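Local atomic coordinates of hydrolase, HAD superfamily, subfamily III A (Legionella pneumophila, PDB entry 3N1U), a protein that probably hydrolyses 3-deoxy-D-manno-octulosonate 8-phosphate to the free sugar acid and inorganic phosphate, a metal-dependent step in lipopolysaccharide biosynthesis. Residues I23-G28 with I67-Q72; A114-D119 with V133-A138. All blocks are in the same frame, centred on the assembly; numbering follows the deposited sequence.

Contact 1 and contact 2 lie next to each other in the central parallel sheet, their centres about 11 Å apart, because strands 21-24 and 113-117 are neighbours in it. Probable backbone hydrogen bonds join them: I23 N lies 2.9 Å from A114 O, and I23 O 3.1 Å from I116 N. Past the strand ends both open onto one calcium ion. Contact 1 supplies D25 and the carbonyl of D27, contact 2 supplies D118, and three waters complete the shell. D27 O and D118 OD1, both bound to the ion, are 3.3 Å apart. This site is where the phosphatase cofactor magnesium is predicted to bind.

Contact 1: I23-G28 with I67-Q72; sequences ICDVDG and IITTAQ. With CA (calcium ion), chain B.
C24 and I67 pair as neighbours in a parallel sheet, a buried contact between strands 21-24 and 64-68 that continues into the loops beyond them, where the metal site lies. Within the segments one backbone hydrogen bond, I68 N to C24 O at 3.0 Å, joins the strands; C24 bonds also to A66 just before. The CA-H of I67 points at the same C24 oxygen.

Apolar side chains fill both faces. On one, I23 lays its CG2 branch, the one trans to the backbone N, over CG1 of I68 at 3.7 Å, and helix 96-106 covers the pair. On the other, the small C24 fits beside the longer I67, its CB meeting CD1. V26, past the end of its strand, crosses I67 at about a right angle, with CG2 touching I67 CG2. The backbones diverge here, yet the branched side chains of V26 and T69 still meet across the widening gap, V26 CG2 lying 3.6 Å from T69 CB.

T69 turns OG1 trans to its backbone N (chi1 179°), where it accepts from A71 N at 2.9 Å in an ST turn. Beyond this turn A71 CB lies against D27 OD2, while K45 forms a salt bridge with D27 OD1.

D25 divides its carboxylate. D25 OD2 binds calcium at 2.2 Å, and D27 O joins it on the ion at 2.4 Å. D25 OD1 approaches I68 O at 3.4 Å, two acceptors that K95 reconciles, its NZ bonding to both.

D25 and D27 match the DxD pattern of HAD phosphatases. With D25 OD2 on the calcium, and OD1 held by K95 and by a water that accepts from T70 N, the carboxylate plane is fixed and the loop after strand 64-68 is tied to the metal site.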
# COMPACT_ATOMS: atom_id res chain seq x y z
N ILE A 23 -1.38 23.97 9.95
CA ILE A 23 -2.50 23.17 10.40
C ILE A 23 -2.68 22.00 9.42
O ILE A 23 -2.68 22.20 8.18
CB ILE A 23 -3.87 23.95 10.38
CG1 ILE A 23 -3.76 25.33 11.09
CG2 ILE A 23 -4.94 23.13 11.04
CD1 ILE A 23 -4.96 26.28 10.78
N CYS A 24 -2.80 20.80 9.97
CA CYS A 24 -3.02 19.61 9.16
C CYS A 24 -4.32 19.00 9.49
O CYS A 24 -4.70 18.93 10.65
CB CYS A 24 -1.95 18.51 9.39
SG CYS A 24 -0.25 19.04 9.12
N ASP A 25 -4.96 18.47 8.46
CA ASP A 25 -6.03 17.49 8.64
C ASP A 25 -5.37 16.12 8.91
O ASP A 25 -4.17 15.95 8.66
CB ASP A 25 -6.83 17.40 7.35
CG ASP A 25 -7.93 16.35 7.42
OD1 ASP A 25 -8.64 16.24 8.46
OD2 ASP A 25 -8.09 15.63 6.43
N VAL A 26 -6.14 15.17 9.46
CA VAL A 26 -5.59 13.82 9.70
C VAL A 26 -5.83 12.84 8.56
O VAL A 26 -4.94 12.58 7.75
CB VAL A 26 -6.12 13.23 11.04
CG1 VAL A 26 -5.56 11.80 11.23
CG2 VAL A 26 -5.65 14.18 12.19
N ASP A 27 -7.07 12.32 8.43
CA ASP A 27 -7.28 11.20 7.54
C ASP A 27 -7.17 11.64 6.09
O ASP A 27 -7.91 12.54 5.70
CB ASP A 27 -8.69 10.66 7.75
CG ASP A 27 -8.86 10.02 9.12
OD1 ASP A 27 -8.35 8.89 9.32
OD2 ASP A 27 -9.50 10.62 9.97
N GLY A 28 -6.27 11.01 5.31
CA GLY A 28 -6.08 11.41 3.89
C GLY A 28 -4.92 12.40 3.69
O GLY A 28 -4.48 12.68 2.54
N ILE A 67 -3.62 20.43 14.50
CA ILE A 67 -4.45 19.52 13.73
C ILE A 67 -5.94 19.90 13.87
O ILE A 67 -6.40 20.23 14.95
CB ILE A 67 -4.22 18.05 14.14
CG1 ILE A 67 -3.24 17.36 13.17
CG2 ILE A 67 -5.57 17.24 14.08
CD1 ILE A 67 -1.74 17.89 13.25
N ILE A 68 -6.70 19.81 12.77
CA ILE A 68 -8.16 19.95 12.84
C ILE A 68 -8.73 18.77 12.05
O ILE A 68 -8.49 18.65 10.83
CB ILE A 68 -8.71 21.30 12.26
CG1 ILE A 68 -8.07 22.49 12.95
CG2 ILE A 68 -10.26 21.34 12.35
CD1 ILE A 68 -8.51 23.88 12.41
N THR A 69 -9.45 17.92 12.74
CA THR A 69 -9.90 16.67 12.09
C THR A 69 -11.37 16.37 12.41
O THR A 69 -11.87 16.76 13.49
CB THR A 69 -9.01 15.44 12.53
OG1 THR A 69 -9.53 14.27 11.89
CG2 THR A 69 -9.07 15.21 14.03
N THR A 70 -12.02 15.67 11.47
CA THR A 70 -13.34 15.06 11.72
C THR A 70 -13.23 13.76 12.53
O THR A 70 -14.17 13.40 13.27
CB THR A 70 -14.11 14.85 10.39
OG1 THR A 70 -14.17 16.11 9.70
CG2 THR A 70 -15.57 14.31 10.65
N ALA A 71 -12.08 13.07 12.42
CA ALA A 71 -11.84 11.84 13.18
C ALA A 71 -12.04 12.12 14.69
O ALA A 71 -11.73 13.21 15.17
CB ALA A 71 -10.39 11.27 12.90
N GLN A 72 -12.60 11.14 15.41
CA GLN A 72 -12.86 11.26 16.85
C GLN A 72 -12.14 10.17 17.64
O GLN A 72 -12.14 10.18 18.85
CB GLN A 72 -14.36 11.11 17.14
CG GLN A 72 -15.20 12.35 16.83
CD GLN A 72 -16.66 12.21 17.20
OE1 GLN A 72 -17.26 11.14 17.06
NE2 GLN A 72 -17.26 13.32 17.67
CA CA B . -9.45 14.29 5.35
O HOH W 1 -11.44 15.64 8.58
O HOH W 2 -10.99 13.52 7.02
O HOH W 3 -10.65 12.89 3.81
O HOH W 4 -10.96 16.20 5.24

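Contact 2: A114-D119 with V133-A138; sequences AYIGDD and VAVSNA. With CA (calcium ion), chain B.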
# COMPACT_ATOMS: atom_id res chain seq x y z
N ALA A 114 -0.68 28.20 7.39
CA ALA A 114 -0.83 27.27 6.28
C ALA A 114 -1.81 26.18 6.70
O ALA A 114 -1.94 25.88 7.91
CB ALA A 114 0.59 26.66 5.89
N TYR A 115 -2.48 25.55 5.71
CA TYR A 115 -3.43 24.49 5.96
C TYR A 115 -3.33 23.48 4.82
O TYR A 115 -3.30 23.88 3.62
CB TYR A 115 -4.89 25.04 6.00
CG TYR A 115 -5.88 23.95 6.41
CD1 TYR A 115 -6.27 22.94 5.54
CD2 TYR A 115 -6.38 23.92 7.70
CE1 TYR A 115 -7.17 21.95 5.94
CE2 TYR A 115 -7.26 22.95 8.10
CZ TYR A 115 -7.65 21.97 7.22
OH TYR A 115 -8.53 21.01 7.67
N ILE A 116 -3.18 22.21 5.17
CA ILE A 116 -3.08 21.13 4.20
C ILE A 116 -4.25 20.13 4.39
O ILE A 116 -4.51 19.62 5.50
CB ILE A 116 -1.65 20.48 4.20
CG1 ILE A 116 -1.54 19.43 3.07
CG2 ILE A 116 -1.30 19.89 5.61
CD1 ILE A 116 -0.08 18.91 2.87
N GLY A 117 -4.97 19.93 3.30
CA GLY A 117 -6.28 19.27 3.33
C GLY A 117 -6.42 18.30 2.16
O GLY A 117 -5.63 18.33 1.21
N ASP A 118 -7.48 17.50 2.17
CA ASP A 118 -7.79 16.61 1.01
C ASP A 118 -9.28 16.56 0.56
O ASP A 118 -9.58 16.00 -0.51
CB ASP A 118 -7.33 15.18 1.35
CG ASP A 118 -8.29 14.47 2.30
OD1 ASP A 118 -8.55 14.94 3.45
OD2 ASP A 118 -8.76 13.38 1.90
N ASP A 119 -10.22 17.08 1.38
CA ASP A 119 -11.65 16.86 1.07
C ASP A 119 -12.48 18.15 1.31
O ASP A 119 -11.94 19.17 1.82
CB ASP A 119 -12.23 15.61 1.81
CG ASP A 119 -13.34 14.88 1.00
OD1 ASP A 119 -14.05 15.56 0.22
OD2 ASP A 119 -13.51 13.64 1.16
N VAL A 133 -3.11 24.30 1.07
CA VAL A 133 -2.42 23.23 0.34
C VAL A 133 -3.26 21.98 0.15
O VAL A 133 -3.96 21.53 1.08
CB VAL A 133 -1.05 22.86 0.98
CG1 VAL A 133 -0.34 21.73 0.18
CG2 VAL A 133 -0.13 24.16 1.05
N ALA A 134 -3.19 21.42 -1.05
CA ALA A 134 -3.83 20.13 -1.34
C ALA A 134 -2.79 19.03 -1.40
O ALA A 134 -1.77 19.19 -2.05
CB ALA A 134 -4.61 20.18 -2.67
N VAL A 135 -3.03 17.92 -0.70
CA VAL A 135 -2.25 16.66 -1.01
C VAL A 135 -2.57 16.22 -2.45
O VAL A 135 -3.64 16.58 -3.00
CB VAL A 135 -2.52 15.51 0.01
CG1 VAL A 135 -2.01 15.94 1.43
CG2 VAL A 135 -4.01 15.10 0.07
N SER A 136 -1.67 15.47 -3.09
CA SER A 136 -1.89 15.19 -4.52
C SER A 136 -3.12 14.30 -4.73
O SER A 136 -3.67 14.29 -5.81
CB SER A 136 -0.66 14.54 -5.18
OG SER A 136 -0.44 13.23 -4.74
N ASN A 137 -3.53 13.53 -3.72
CA ASN A 137 -4.68 12.61 -3.85
C ASN A 137 -5.99 13.30 -3.38
O ASN A 137 -7.02 12.63 -3.13
CB ASN A 137 -4.44 11.35 -2.94
CG ASN A 137 -4.08 11.74 -1.53
OD1 ASN A 137 -3.16 12.49 -1.34
ND2 ASN A 137 -4.84 11.28 -0.51
N ALA A 138 -5.97 14.63 -3.24
CA ALA A 138 -7.16 15.35 -2.79
C ALA A 138 -8.28 15.25 -3.81
O ALA A 138 -8.02 14.98 -5.01
CB ALA A 138 -6.84 16.86 -2.51
CA CA B . -9.45 14.29 5.35
O HOH W 3 -10.65 12.89 3.81
O HOH W 2 -10.99 13.52 7.02
O HOH W 4 -10.96 16.20 5.24
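I116 and V133, and after them G117 and A134, face each other as parallel bridge pairs where strands 113-117 and 131-134 end. V133 N gives a short backbone bond to Y115 O at 2.6 Å. G117 N gives to V133 O at 2.9 Å. The third bond comes from the first residue of the loop, V135 N to G117 O at a longer 3.3 Å. Thus V133 and G117 each use both N-H and carbonyl across this contact. A138 N returns to V135 O at 3.0 Å, closing a type I turn.

Beta-branched residues suit the buried face. I116 and V133 cross obliquely, their CG1 atoms meeting. I116 sends CG1 trans to its backbone N (chi1 -175°), which extends CD1 across V135 at about a right angle, 3.8 Å from V135 CG1; helix 158-169 covers this group. G117, having no side chain, lets the ring of Y115 lie close to its backbone. The Y115 hydroxyl is paired with D122 and K95.

D118 turns CG (chi1 77°) so that its carboxylate reaches the metal while D118 CB rests on V135 CG2 at 3.6 Å. D118 OD1 binds calcium at 2.2 Å, beside D25 and the carbonyl of D27. D118 OD2 accepts from a metal-bound water at 2.7 Å and from Q50 of the second subunit, which also bonds to N137 O. D119 OD1 forms a salt bridge with R160 of that subunit. The backbone N-H groups of D118 and D119 both go to OD2 of D122, a second-shell carboxylate that fixes the loop.

The two strands, joined through helix 123-128, form a beta-alpha-beta unit, and D118 as a ligand just past the C-terminal end of strand 113-117 is characteristic of the Rossmann-like HAD fold and its metal site.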